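Transcriptional regulator fur family (Xanthomonas campestris pv. campestris, PDB 7DH7) probably acts as a zinc-dependent transcriptional repressor of the Fur family, binding regulatory DNA to control genes of zinc uptake. Local coordinates at residues P44-V49 with Y84-F89; R51-A56 with Y63-W68; F95-E100 with H127-L132; P119-D124 with L157-L162. All blocks are in the same frame, centred on the assembly; numbering follows the deposited sequence.

Contact 1: P44-V49 with Y84-F89; sequences PIRANV and YRALDF. With PO4 (phosphate ion), chain J.
Arg-46 and Ala-86 bring their CA atoms to within 5.0 Å where the two helical segments cross, with axes 8.9 Å apart at their closest and a crossing angle of -72°. Alanine suits this point because a single methyl lets the backbones come close: Ala-86 CB sits among Ile-45 CG1, the CG of Arg-46 and Val-49 CG2. The Val-49 CG1 methyl meets Leu-87 CD1 at 4.2 Å, closing the apolar part of the interface. Arg-46 runs out extended and spreads over Phe-89. Its CD carbon lies 3.5 Å from the ring centroid, a CH-pi contact over the middle of the face, while the guanidinium stacks flat at 4° to the ring and CZ lies 4.2 Å from the same centroid, an off-centre cation-pi contact. With CG anti to the backbone N (chi1 161°), the Phe-89 ring swings toward helix 44-55. NH1 of Arg-46 also bonds the carbonyl of Arg-41, which probably helps hold the guanidinium in that plane, and Arg-38 of the second subunit packs on Phe-89. On the outer side Arg-85 meets a phosphate ion, probably from the crystallisation liquor, edge-on: NE donates to O4 at 3.0 Å in a nearly straight bond, and NH2 to O2. This crossing of helices 44-55 and 80-92 is characteristic of the winged-helix DNA-binding domain of Fur proteins, in which 80-92 would be the recognition helix.

Contact 2: R51-A56 with Y63-W68; sequences RLIADA and YELLDW
Leu-65 sends its CD2 methyl between two residues of the other helix, 3.7 Å from Leu-52 CB and 3.8 Å from Ile-53 CG1. Its CD1 touches the same isoleucine. With CG anti to the carbonyl carbon (chi1 -71°), the isobutyl group swings across the interface although the CB itself does not face it. Leu-52 answers with its own fork: CD1 reaches Trp-68 CB at 3.8 Å, and CD2 approaches the six-membered part of the indole obliquely at CE3. Ala-56 follows at the end of the segment, where its methyl meets Trp-68 CZ3 at 4.3 Å, a looser contact that suits a small residue beside a broad ring. The helix axes stay 10.8 Å apart and cross at 114°, a spacing wide enough for these branched and aromatic groups. In the next shell, Leu-87 of helix 80-92 touches both Ile-53 and Leu-65, and Val-60 of the intervening loop packs on Leu-65 and Trp-68. No hydrogen bond joins the two segments, so their cohesion rests on dispersion and burial of hydrocarbon, most complete at Ile-53 and Leu-65 and thinner toward the partly exposed indole.

Contact 3: F95-E100 with H127-L132; sequences FVHKLE and HSAVEL
Lys-98 pairs with Ser-128 and Leu-99 with Ala-129 in a short parallel ladder, and the strands are strongly twisted against each other, crossing at -70°. Three backbone bonds hold it: Lys-98 N to His-127 O at 3.0 Å, Ala-129 N to Lys-98 O at 2.7 Å, and Glu-100 N to Ala-129 O at 3.1 Å. Ala-129 lies in the middle, and its small methyl leaves room for His-97 CB, 3.8 Å away, and for Ile-122 of the next strand. Leu-99, with CG anti to the backbone N (chi1 -162°), lays CD1 over the Ala-129 carbonyl, 3.6 Å from its oxygen, and turns CD2 toward Glu-131 OE2, the two side chains crossing at about a right angle. His-97 and Glu-131 both belong to a zinc site seen in this protein, but here their ends lie well apart and His-97 NE2 bonds to Glu-158 OE2, so the site is not assembled. His-127 NE2 bonds to Glu-37 of the second subunit. Within the mixed sheet, strand 96-99 has 104-107 antiparallel on its other side, and 128-131 has 120-123. Met-91 of helix 80-92 packs against Lys-98 and His-127, and Leu-148 of the second subunit against Val-130.

Contact 4: P119-D124 with L157-L162; sequences PFLICD and LEVHGL. With ZN (zinc ion), chain I.
Ile-122 and Glu-158 cross on one face of a parallel strand pair, the Ile-122 CD1 methyl resting 3.4 Å from Glu-158 OE1. Phe-120 runs alongside the same glutamate, pointing the same way; OE2 meets the edge of its ring near CD2, in the ring plane, with ring and carboxylate 57° apart. His-160 completes this face, giving its NE2 proton to OE1 at 2.9 Å, on the lone pair turned away from the other oxygen, with OE1 lying 20° out of the imidazole plane. On the opposite face Leu-121 CD1 presses tightly on Val-159 CG1. Four backbone bonds link the strands, from Val-159 N to Phe-120 O at 2.9 Å through to Asp-124 N on Gly-161 O. Cys-123, SG anti to the backbone N (chi1 177°), reaches from the last rung of the ladder to bind zinc at 2.3 Å together with Cys-126 and Cys-166; Cys-163 belongs to the same site but is not among the ligands here. Residues 158-160 pair antiparallel with a strand of the second subunit, carrying the sheet across the dimer. Glu-158 OE2 is also hydrogen-bonded to His-97 and His-109 N, so both oxygens have partners, consistent with a charged carboxylate. One face thus carries a carboxylate-histidine network, the other the Leu-121 and Val-159 packing, with the zinc thiolate at the C-terminal end.

Overall arrangement
Contacts 1 and 2 share helix 44-55 and build the helical part that probably binds DNA, contact 2 being nested within the chain loop that contact 1 closes. Both rely on apolar side chains without cross-segment hydrogen bonds, though contact 1 adds an arginine-aromatic stack and is the more buried. Contacts 3 and 4 lie in one sheet, on adjacent strands 128-131 and 120-123, and are held by backbone bonds; their centres are about 8 Å apart, and a polar bond between side chains joins them. Contact 4 is almost wholly buried, contact 3 only partly, and both touch the second subunit. Leu-87 and Ile-53 pack on Val-96, joining helices to sheet, whereas contact 4 touches neither helical contact.

Contact 1: P44-V49 with Y84-F89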
loop_
_atom_site.group_PDB
_atom_site.type_symbol
_atom_site.label_atom_id
_atom_site.label_comp_id
_atom_site.label_asym_id
_atom_site.label_seq_id
_atom_site.Cartn_x
_atom_site.Cartn_y
_atom_site.Cartn_z
ATOM N N PRO C 44 19.465 3.636 -9.135
ATOM C CA PRO C 44 20.193 2.350 -9.221
ATOM C C PRO C 44 20.284 1.590 -7.900
ATOM O O PRO C 44 20.060 0.372 -7.881
ATOM C CB PRO C 44 21.582 2.775 -9.742
ATOM C CG PRO C 44 21.295 4.042 -10.547
ATOM C CD PRO C 44 20.209 4.743 -9.776
ATOM N N ILE C 45 20.615 2.265 -6.793
ATOM C CA ILE C 45 20.728 1.551 -5.518
ATOM C C ILE C 45 19.361 1.001 -5.090
ATOM O O ILE C 45 19.268 -0.109 -4.546
ATOM C CB ILE C 45 21.368 2.457 -4.443
ATOM C CG1 ILE C 45 21.694 1.673 -3.165
ATOM C CG2 ILE C 45 20.455 3.646 -4.103
ATOM C CD1 ILE C 45 22.471 0.413 -3.392
ATOM N N ARG C 46 18.276 1.742 -5.373
ATOM C CA ARG C 46 16.929 1.245 -5.068
ATOM C C ARG C 46 16.556 0.046 -5.934
ATOM O O ARG C 46 15.980 -0.931 -5.432
ATOM C CB ARG C 46 15.897 2.357 -5.242
ATOM C CG ARG C 46 15.878 3.336 -4.092
ATOM C CD ARG C 46 15.117 4.629 -4.452
ATOM N NE ARG C 46 15.354 5.661 -3.455
ATOM C CZ ARG C 46 14.861 6.898 -3.516
ATOM N NH1 ARG C 46 14.065 7.280 -4.521
ATOM N NH2 ARG C 46 15.155 7.756 -2.557
ATOM N N ALA C 47 16.862 0.099 -7.236
ATOM C CA ALA C 47 16.663 -1.073 -8.089
ATOM C C ALA C 47 17.585 -2.224 -7.677
ATOM O O ALA C 47 17.167 -3.391 -7.668
ATOM C CB ALA C 47 16.867 -0.693 -9.560
ATOM N N ASN C 48 18.821 -1.911 -7.276
ATOM C CA ASN C 48 19.774 -2.934 -6.828
ATOM C C ASN C 48 19.257 -3.709 -5.608
ATOM O O ASN C 48 19.243 -4.951 -5.598
ATOM C CB ASN C 48 21.113 -2.252 -6.521
ATOM C CG ASN C 48 22.268 -3.233 -6.351
ATOM O OD1 ASN C 48 22.091 -4.455 -6.424
ATOM N ND2 ASN C 48 23.475 -2.688 -6.120
ATOM N N VAL C 49 18.824 -2.997 -4.567
ATOM C CA VAL C 49 18.360 -3.669 -3.352
ATOM C C VAL C 49 17.069 -4.447 -3.616
ATOM O O VAL C 49 16.882 -5.563 -3.108
ATOM C CB VAL C 49 18.193 -2.638 -2.218
ATOM C CG1 VAL C 49 17.469 -3.251 -1.018
ATOM C CG2 VAL C 49 19.570 -2.081 -1.802
ATOM N N TYR C 84 20.823 1.353 3.460
ATOM C CA TYR C 84 19.668 1.314 4.363
ATOM C C TYR C 84 18.580 2.320 3.949
ATOM O O TYR C 84 17.377 2.029 4.060
ATOM C CB TYR C 84 20.126 1.545 5.792
ATOM C CG TYR C 84 21.176 0.538 6.237
ATOM C CD1 TYR C 84 21.094 -0.801 5.856
ATOM C CD2 TYR C 84 22.254 0.928 7.022
ATOM C CE1 TYR C 84 22.052 -1.720 6.258
ATOM C CE2 TYR C 84 23.209 0.016 7.428
ATOM C CZ TYR C 84 23.105 -1.302 7.043
ATOM O OH TYR C 84 24.072 -2.195 7.453
ATOM N N ARG C 85 18.968 3.491 3.441
ATOM C CA ARG C 85 17.945 4.423 2.976
ATOM C C ARG C 85 17.187 3.851 1.782
ATOM O O ARG C 85 15.964 4.024 1.671
ATOM C CB ARG C 85 18.563 5.774 2.622
ATOM C CG ARG C 85 18.820 6.678 3.828
ATOM C CD ARG C 85 19.125 8.101 3.385
ATOM N NE ARG C 85 20.454 8.225 2.783
ATOM C CZ ARG C 85 21.579 8.386 3.480
ATOM N NH1 ARG C 85 21.541 8.427 4.809
ATOM N NH2 ARG C 85 22.742 8.500 2.852
ATOM N N ALA C 86 17.891 3.161 0.876
ATOM C CA ALA C 86 17.189 2.493 -0.218
ATOM C C ALA C 86 16.236 1.428 0.321
ATOM O O ALA C 86 15.146 1.231 -0.214
ATOM C CB ALA C 86 18.195 1.879 -1.195
ATOM N N LEU C 87 16.630 0.730 1.384
ATOM C CA LEU C 87 15.726 -0.250 1.967
ATOM C C LEU C 87 14.532 0.434 2.630
ATOM O O LEU C 87 13.401 -0.061 2.546
ATOM C CB LEU C 87 16.486 -1.140 2.948
ATOM C CG LEU C 87 15.780 -2.348 3.588
ATOM C CD1 LEU C 87 15.328 -3.378 2.554
ATOM C CD2 LEU C 87 16.713 -2.992 4.633
ATOM N N ASP C 88 14.749 1.594 3.258
ATOM C CA ASP C 88 13.623 2.297 3.869
ATOM C C ASP C 88 12.666 2.792 2.794
ATOM O O ASP C 88 11.450 2.749 2.985
ATOM C CB ASP C 88 14.095 3.482 4.718
ATOM C CG ASP C 88 14.983 3.072 5.914
ATOM O OD1 ASP C 88 14.834 1.951 6.464
ATOM O OD2 ASP C 88 15.845 3.902 6.292
ATOM N N PHE C 89 13.209 3.269 1.664
ATOM C CA PHE C 89 12.389 3.663 0.523
ATOM C C PHE C 89 11.469 2.536 0.111
ATOM O O PHE C 89 10.268 2.737 -0.086
ATOM C CB PHE C 89 13.274 4.064 -0.670
ATOM C CG PHE C 89 12.546 4.050 -2.015
ATOM C CD1 PHE C 89 11.893 5.180 -2.478
ATOM C CD2 PHE C 89 12.519 2.910 -2.808
ATOM C CE1 PHE C 89 11.214 5.180 -3.701
ATOM C CE2 PHE C 89 11.837 2.901 -4.016
ATOM C CZ PHE C 89 11.180 4.047 -4.470
HETATM P P PO4 J . 21.658 8.909 -0.636
HETATM O O1 PO4 J . 22.190 8.503 -1.991
HETATM O O2 PO4 J . 22.783 8.926 0.366
HETATM O O3 PO4 J . 21.056 10.291 -0.706
HETATM O O4 PO4 J . 20.602 7.922 -0.197
#

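Contact 2: R51-A56 with Y63-W68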
loop_
_atom_site.group_PDB
_atom_site.type_symbol
_atom_site.label_atom_id
_atom_site.label_comp_id
_atom_site.label_asym_id
_atom_site.label_seq_id
_atom_site.Cartn_x
_atom_site.Cartn_y
_atom_site.Cartn_z
ATOM N N ARG C 51 16.094 -5.821 -6.576
ATOM C CA ARG C 51 16.421 -7.041 -7.305
ATOM C C ARG C 51 17.093 -8.071 -6.401
ATOM O O ARG C 51 16.808 -9.272 -6.498
ATOM C CB ARG C 51 17.307 -6.704 -8.499
ATOM C CG ARG C 51 17.794 -7.936 -9.226
ATOM C CD ARG C 51 18.306 -7.585 -10.581
ATOM N NE ARG C 51 17.238 -7.201 -11.499
ATOM C CZ ARG C 51 16.363 -8.054 -12.028
ATOM N NH1 ARG C 51 16.412 -9.342 -11.713
ATOM N NH2 ARG C 51 15.432 -7.625 -12.873
ATOM N N LEU C 52 17.970 -7.619 -5.497
ATOM C CA LEU C 52 18.596 -8.544 -4.554
ATOM C C LEU C 52 17.561 -9.219 -3.667
ATOM O O LEU C 52 17.619 -10.435 -3.443
ATOM C CB LEU C 52 19.635 -7.809 -3.703
ATOM C CG LEU C 52 20.929 -7.503 -4.465
ATOM C CD1 LEU C 52 21.880 -6.696 -3.614
ATOM C CD2 LEU C 52 21.562 -8.795 -4.919
ATOM N N ILE C 53 16.594 -8.448 -3.164
ATOM C CA ILE C 53 15.560 -9.016 -2.306
ATOM C C ILE C 53 14.661 -9.956 -3.098
ATOM O O ILE C 53 14.206 -10.985 -2.582
ATOM C CB ILE C 53 14.749 -7.888 -1.638
ATOM C CG1 ILE C 53 15.599 -7.162 -0.596
ATOM C CG2 ILE C 53 13.508 -8.439 -0.974
ATOM C CD1 ILE C 53 14.919 -5.929 -0.065
ATOM N N ALA C 54 14.388 -9.623 -4.359
ATOM C CA ALA C 54 13.447 -10.416 -5.140
ATOM C C ALA C 54 14.051 -11.747 -5.571
ATOM O O ALA C 54 13.367 -12.774 -5.545
ATOM C CB ALA C 54 12.978 -9.624 -6.357
ATOM N N ASP C 55 15.329 -11.755 -5.961
ATOM C CA ASP C 55 15.956 -12.978 -6.445
ATOM C C ASP C 55 16.248 -13.981 -5.341
ATOM O O ASP C 55 16.553 -15.131 -5.652
ATOM C CB ASP C 55 17.275 -12.677 -7.169
ATOM C CG ASP C 55 17.084 -11.887 -8.451
ATOM O OD1 ASP C 55 15.923 -11.726 -8.882
ATOM O OD2 ASP C 55 18.098 -11.444 -9.037
ATOM N N ALA C 56 16.163 -13.583 -4.072
ATOM C CA ALA C 56 16.672 -14.401 -2.978
ATOM C C ALA C 56 15.693 -15.457 -2.485
ATOM O O ALA C 56 16.124 -16.420 -1.839
ATOM C CB ALA C 56 17.075 -13.509 -1.802
ATOM N N TYR C 63 22.541 -7.108 6.840
ATOM C CA TYR C 63 23.983 -7.252 6.621
ATOM C C TYR C 63 24.275 -8.031 5.354
ATOM O O TYR C 63 25.351 -7.879 4.774
ATOM C CB TYR C 63 24.668 -7.910 7.833
ATOM C CG TYR C 63 24.441 -9.410 8.005
ATOM C CD1 TYR C 63 24.997 -10.339 7.129
ATOM C CD2 TYR C 63 23.645 -9.893 9.047
ATOM C CE1 TYR C 63 24.787 -11.691 7.289
ATOM C CE2 TYR C 63 23.428 -11.249 9.216
ATOM C CZ TYR C 63 24.012 -12.147 8.338
ATOM O OH TYR C 63 23.806 -13.502 8.496
ATOM N N GLU C 64 23.338 -8.879 4.929
ATOM C CA GLU C 64 23.526 -9.706 3.748
ATOM C C GLU C 64 23.340 -8.907 2.475
ATOM O O GLU C 64 24.094 -9.089 1.514
ATOM C CB GLU C 64 22.534 -10.860 3.761
ATOM C CG GLU C 64 23.096 -12.176 4.240
ATOM C CD GLU C 64 22.014 -13.228 4.340
ATOM O OE1 GLU C 64 20.839 -12.849 4.575
ATOM O OE2 GLU C 64 22.325 -14.426 4.163
ATOM N N LEU C 65 22.293 -8.076 2.425
ATOM C CA LEU C 65 22.134 -7.159 1.308
ATOM C C LEU C 65 23.352 -6.265 1.176
ATOM O O LEU C 65 23.832 -6.006 0.068
ATOM C CB LEU C 65 20.883 -6.297 1.501
ATOM C CG LEU C 65 19.524 -6.965 1.362
ATOM C CD1 LEU C 65 18.421 -6.005 1.799
ATOM C CD2 LEU C 65 19.330 -7.383 -0.075
ATOM N N LEU C 66 23.825 -5.739 2.308
ATOM C CA LEU C 66 25.003 -4.889 2.307
ATOM C C LEU C 66 26.205 -5.648 1.758
ATOM O O LEU C 66 26.976 -5.104 0.961
ATOM C CB LEU C 66 25.262 -4.356 3.722
ATOM C CG LEU C 66 26.481 -3.443 3.934
ATOM C CD1 LEU C 66 26.479 -2.271 2.945
ATOM C CD2 LEU C 66 26.581 -2.939 5.382
ATOM N N ASP C 67 26.363 -6.914 2.163
ATOM C CA ASP C 67 27.376 -7.784 1.571
ATOM C C ASP C 67 27.212 -7.868 0.056
ATOM O O ASP C 67 28.156 -7.618 -0.700
ATOM C CB ASP C 67 27.285 -9.185 2.182
ATOM C CG ASP C 67 27.752 -9.230 3.620
ATOM O OD1 ASP C 67 28.478 -8.298 4.033
ATOM O OD2 ASP C 67 27.396 -10.199 4.336
ATOM N N TRP C 68 26.011 -8.225 -0.402
ATOM C CA TRP C 68 25.803 -8.473 -1.822
ATOM C C TRP C 68 26.001 -7.204 -2.635
ATOM O O TRP C 68 26.559 -7.249 -3.737
ATOM C CB TRP C 68 24.407 -9.052 -2.046
ATOM C CG TRP C 68 24.207 -10.337 -1.339
ATOM C CD1 TRP C 68 25.191 -11.177 -0.877
ATOM C CD2 TRP C 68 22.966 -10.948 -0.991
ATOM N NE1 TRP C 68 24.635 -12.269 -0.267
ATOM C CE2 TRP C 68 23.270 -12.162 -0.331
ATOM C CE3 TRP C 68 21.624 -10.603 -1.189
ATOM C CZ2 TRP C 68 22.281 -13.021 0.144
ATOM C CZ3 TRP C 68 20.645 -11.454 -0.721
ATOM C CH2 TRP C 68 20.976 -12.649 -0.058
#

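Contact 3: F95-E100 with H127-L132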
loop_
_atom_site.group_PDB
_atom_site.type_symbol
_atom_site.label_atom_id
_atom_site.label_comp_id
_atom_site.label_asym_id
_atom_site.label_seq_id
_atom_site.Cartn_x
_atom_site.Cartn_y
_atom_site.Cartn_z
ATOM N N PHE C 95 6.829 -2.100 -1.075
ATOM C CA PHE C 95 7.371 -3.134 -1.955
ATOM C C PHE C 95 8.141 -4.198 -1.188
ATOM O O PHE C 95 8.356 -5.296 -1.710
ATOM C CB PHE C 95 8.312 -2.525 -3.002
ATOM C CG PHE C 95 7.711 -1.393 -3.783
ATOM C CD1 PHE C 95 6.552 -1.577 -4.526
ATOM C CD2 PHE C 95 8.316 -0.135 -3.783
ATOM C CE1 PHE C 95 6.025 -0.541 -5.250
ATOM C CE2 PHE C 95 7.793 0.888 -4.494
ATOM C CZ PHE C 95 6.654 0.696 -5.236
ATOM N N VAL C 96 8.579 -3.875 0.021
ATOM C CA VAL C 96 9.372 -4.764 0.857
ATOM C C VAL C 96 8.867 -4.613 2.287
ATOM O O VAL C 96 8.583 -3.492 2.726
ATOM C CB VAL C 96 10.876 -4.424 0.750
ATOM C CG1 VAL C 96 11.681 -5.126 1.847
ATOM C CG2 VAL C 96 11.409 -4.746 -0.656
ATOM N N HIS C 97 8.726 -5.738 2.997
ATOM C CA HIS C 97 8.373 -5.762 4.411
ATOM C C HIS C 97 9.505 -6.360 5.233
ATOM O O HIS C 97 10.328 -7.132 4.733
ATOM C CB HIS C 97 7.107 -6.591 4.686
ATOM C CG HIS C 97 6.018 -6.368 3.693
ATOM N ND1 HIS C 97 5.537 -5.113 3.397
ATOM C CD2 HIS C 97 5.307 -7.237 2.935
ATOM C CE1 HIS C 97 4.584 -5.218 2.485
ATOM N NE2 HIS C 97 4.416 -6.497 2.201
ATOM N N LYS C 98 9.531 -5.998 6.511
ATOM C CA LYS C 98 10.455 -6.588 7.464
ATOM C C LYS C 98 9.686 -7.682 8.194
ATOM O O LYS C 98 8.740 -7.392 8.932
ATOM C CB LYS C 98 11.005 -5.549 8.437
ATOM C CG LYS C 98 12.087 -6.122 9.348
ATOM C CD LYS C 98 12.583 -5.147 10.414
ATOM C CE LYS C 98 13.832 -5.730 11.088
ATOM N NZ LYS C 98 14.354 -4.964 12.267
ATOM N N LEU C 99 10.066 -8.932 7.964
ATOM C CA LEU C 99 9.391 -10.054 8.607
ATOM C C LEU C 99 9.928 -10.183 10.026
ATOM O O LEU C 99 11.071 -10.610 10.234
ATOM C CB LEU C 99 9.588 -11.330 7.796
ATOM C CG LEU C 99 8.645 -12.497 8.050
ATOM C CD1 LEU C 99 7.208 -12.057 7.844
ATOM C CD2 LEU C 99 8.996 -13.684 7.145
ATOM N N GLU C 100 9.101 -9.800 11.000
ATOM C CA GLU C 100 9.552 -9.682 12.384
ATOM C C GLU C 100 10.128 -10.998 12.910
ATOM O O GLU C 100 11.128 -10.999 13.642
ATOM C CB GLU C 100 8.391 -9.224 13.270
ATOM C CG GLU C 100 8.798 -8.777 14.664
ATOM C CD GLU C 100 9.084 -9.938 15.610
ATOM O OE1 GLU C 100 8.389 -10.980 15.533
ATOM O OE2 GLU C 100 10.033 -9.813 16.417
ATOM N N HIS C 127 6.318 -0.930 8.967
ATOM C CA HIS C 127 6.566 -1.873 7.839
ATOM C C HIS C 127 7.001 -3.255 8.347
ATOM O O HIS C 127 7.524 -4.019 7.568
ATOM C CB HIS C 127 7.339 -1.239 6.661
ATOM C CG HIS C 127 7.055 0.212 6.499
ATOM N ND1 HIS C 127 5.843 0.679 6.095
ATOM C CD2 HIS C 127 7.765 1.281 6.888
ATOM C CE1 HIS C 127 5.849 1.977 6.150
ATOM N NE2 HIS C 127 7.006 2.366 6.629
ATOM N N SER C 128 6.766 -3.557 9.620
ATOM C CA SER C 128 7.012 -4.924 10.137
ATOM C C SER C 128 5.826 -5.775 9.712
ATOM O O SER C 128 4.731 -5.271 9.764
ATOM C CB SER C 128 7.191 -4.975 11.613
ATOM O OG SER C 128 8.365 -4.329 12.007
ATOM N N ALA C 129 6.075 -7.023 9.363
ATOM C CA ALA C 129 5.030 -7.956 8.917
ATOM C C ALA C 129 5.093 -9.277 9.689
ATOM O O ALA C 129 6.105 -9.582 10.284
ATOM C CB ALA C 129 5.136 -8.207 7.447
ATOM N N VAL C 130 3.983 -9.986 9.681
ATOM C CA VAL C 130 3.861 -11.307 10.275
ATOM C C VAL C 130 2.951 -12.123 9.368
ATOM O O VAL C 130 2.028 -11.583 8.749
ATOM C CB VAL C 130 3.313 -11.232 11.717
ATOM C CG1 VAL C 130 1.912 -10.668 11.731
ATOM C CG2 VAL C 130 3.350 -12.606 12.384
ATOM N N GLU C 131 3.224 -13.417 9.260
ATOM C CA GLU C 131 2.381 -14.256 8.427
ATOM C C GLU C 131 1.109 -14.630 9.175
ATOM O O GLU C 131 1.096 -14.764 10.402
ATOM C CB GLU C 131 3.133 -15.509 7.981
ATOM C CG GLU C 131 4.549 -15.219 7.524
ATOM C CD GLU C 131 5.264 -16.457 7.015
ATOM O OE1 GLU C 131 4.585 -17.379 6.516
ATOM O OE2 GLU C 131 6.504 -16.521 7.148
ATOM N N LEU C 132 0.019 -14.747 8.423
ATOM C CA LEU C 132 -1.255 -15.218 8.956
ATOM C C LEU C 132 -1.279 -16.730 8.803
ATOM O O LEU C 132 -1.596 -17.249 7.732
ATOM C CB LEU C 132 -2.421 -14.561 8.227
ATOM C CG LEU C 132 -2.883 -13.257 8.881
ATOM C CD1 LEU C 132 -3.716 -12.391 7.941
ATOM C CD2 LEU C 132 -3.650 -13.591 10.157
#

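Contact 4: P119-D124 with L157-L162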
loop_
_atom_site.group_PDB
_atom_site.type_symbol
_atom_site.label_atom_id
_atom_site.label_comp_id
_atom_site.label_asym_id
_atom_site.label_seq_id
_atom_site.Cartn_x
_atom_site.Cartn_y
_atom_site.Cartn_z
ATOM N N PRO C 119 -0.696 -15.235 3.451
ATOM C CA PRO C 119 -0.929 -13.804 3.562
ATOM C C PRO C 119 -0.146 -13.149 4.700
ATOM O O PRO C 119 0.041 -13.766 5.703
ATOM C CB PRO C 119 -2.412 -13.715 3.923
ATOM C CG PRO C 119 -2.987 -14.955 3.326
ATOM C CD PRO C 119 -1.929 -15.995 3.604
ATOM N N PHE C 120 0.331 -11.932 4.453
ATOM C CA PHE C 120 1.082 -11.131 5.448
ATOM C C PHE C 120 0.175 -10.079 6.080
ATOM O O PHE C 120 -0.810 -9.717 5.493
ATOM C CB PHE C 120 2.220 -10.315 4.832
ATOM C CG PHE C 120 3.346 -11.047 4.154
ATOM C CD1 PHE C 120 3.949 -12.145 4.736
ATOM C CD2 PHE C 120 3.852 -10.592 2.953
ATOM C CE1 PHE C 120 5.005 -12.787 4.117
ATOM C CE2 PHE C 120 4.901 -11.239 2.330
ATOM C CZ PHE C 120 5.481 -12.335 2.916
ATOM N N LEU C 121 0.530 -9.652 7.279
ATOM C CA LEU C 121 -0.158 -8.576 8.018
ATOM C C LEU C 121 0.917 -7.534 8.352
ATOM O O LEU C 121 1.824 -7.892 9.081
ATOM C CB LEU C 121 -0.750 -9.238 9.258
ATOM C CG LEU C 121 -1.509 -8.339 10.215
ATOM C CD1 LEU C 121 -2.569 -7.546 9.475
ATOM C CD2 LEU C 121 -2.144 -9.172 11.308
ATOM N N ILE C 122 0.790 -6.387 7.715
ATOM C CA ILE C 122 1.844 -5.360 7.760
ATOM C C ILE C 122 1.360 -4.111 8.465
ATOM O O ILE C 122 0.262 -3.719 8.241
ATOM C CB ILE C 122 2.298 -5.072 6.322
ATOM C CG1 ILE C 122 2.721 -6.348 5.602
ATOM C CG2 ILE C 122 3.393 -4.037 6.304
ATOM C CD1 ILE C 122 1.809 -6.760 4.513
ATOM N N CYS C 123 2.165 -3.604 9.363
ATOM C CA CYS C 123 1.900 -2.283 9.933
ATOM C C CYS C 123 2.294 -1.253 8.854
ATOM O O CYS C 123 3.406 -1.320 8.335
ATOM C CB CYS C 123 2.679 -2.126 11.222
ATOM S SG CYS C 123 2.506 -0.515 12.002
ATOM N N ASP C 124 1.432 -0.270 8.610
ATOM C CA ASP C 124 1.646 0.765 7.566
ATOM C C ASP C 124 2.594 1.868 8.052
ATOM O O ASP C 124 2.927 2.716 7.272
ATOM C CB ASP C 124 0.331 1.152 6.882
ATOM C CG ASP C 124 -0.605 2.094 7.609
ATOM O OD1 ASP C 124 -0.246 2.653 8.620
ATOM O OD2 ASP C 124 -1.692 2.274 7.108
ATOM N N LEU C 157 -3.091 -12.455 -0.631
ATOM C CA LEU C 157 -3.586 -11.236 -0.017
ATOM C C LEU C 157 -2.575 -10.684 0.981
ATOM O O LEU C 157 -1.796 -11.427 1.595
ATOM C CB LEU C 157 -4.916 -11.491 0.687
ATOM C CG LEU C 157 -6.047 -11.913 -0.238
ATOM C CD1 LEU C 157 -7.258 -12.295 0.596
ATOM C CD2 LEU C 157 -6.374 -10.773 -1.186
ATOM N N GLU C 158 -2.591 -9.360 1.130
ATOM C CA GLU C 158 -1.932 -8.681 2.235
ATOM C C GLU C 158 -2.989 -7.970 3.067
ATOM O O GLU C 158 -3.986 -7.465 2.527
ATOM C CB GLU C 158 -0.881 -7.668 1.754
ATOM C CG GLU C 158 0.343 -8.293 1.127
ATOM C CD GLU C 158 1.502 -7.319 0.972
ATOM O OE1 GLU C 158 1.301 -6.098 1.171
ATOM O OE2 GLU C 158 2.618 -7.783 0.661
ATOM N N VAL C 159 -2.782 -7.937 4.380
ATOM C CA VAL C 159 -3.647 -7.191 5.283
ATOM C C VAL C 159 -2.825 -6.068 5.878
ATOM O O VAL C 159 -1.698 -6.292 6.334
ATOM C CB VAL C 159 -4.257 -8.088 6.371
ATOM C CG1 VAL C 159 -5.191 -7.280 7.270
ATOM C CG2 VAL C 159 -5.003 -9.238 5.724
ATOM N N HIS C 160 -3.370 -4.862 5.799
ATOM C CA HIS C 160 -2.653 -3.656 6.268
ATOM C C HIS C 160 -3.385 -3.049 7.450
ATOM O O HIS C 160 -4.569 -2.863 7.367
ATOM C CB HIS C 160 -2.395 -2.656 5.140
ATOM C CG HIS C 160 -1.532 -3.165 4.048
ATOM N ND1 HIS C 160 -0.513 -2.439 3.546
ATOM C CD2 HIS C 160 -1.536 -4.314 3.355
ATOM C CE1 HIS C 160 0.072 -3.108 2.594
ATOM N NE2 HIS C 160 -0.522 -4.250 2.465
ATOM N N GLY C 161 -2.624 -2.742 8.480
ATOM C CA GLY C 161 -3.142 -2.218 9.738
ATOM C C GLY C 161 -2.114 -1.402 10.464
ATOM O O GLY C 161 -1.079 -1.096 9.875
ATOM N N LEU C 162 -2.461 -0.981 11.668
ATOM C CA LEU C 162 -1.539 -0.204 12.511
ATOM C C LEU C 162 -1.160 -1.063 13.726
ATOM O O LEU C 162 -2.071 -1.531 14.399
ATOM C CB LEU C 162 -2.260 1.075 12.921
ATOM C CG LEU C 162 -1.432 2.060 13.734
ATOM C CD1 LEU C 162 -0.216 2.501 12.944
ATOM C CD2 LEU C 162 -2.271 3.267 14.109
HETATM ZN ZN ZN I . 4.097 -0.548 13.610
#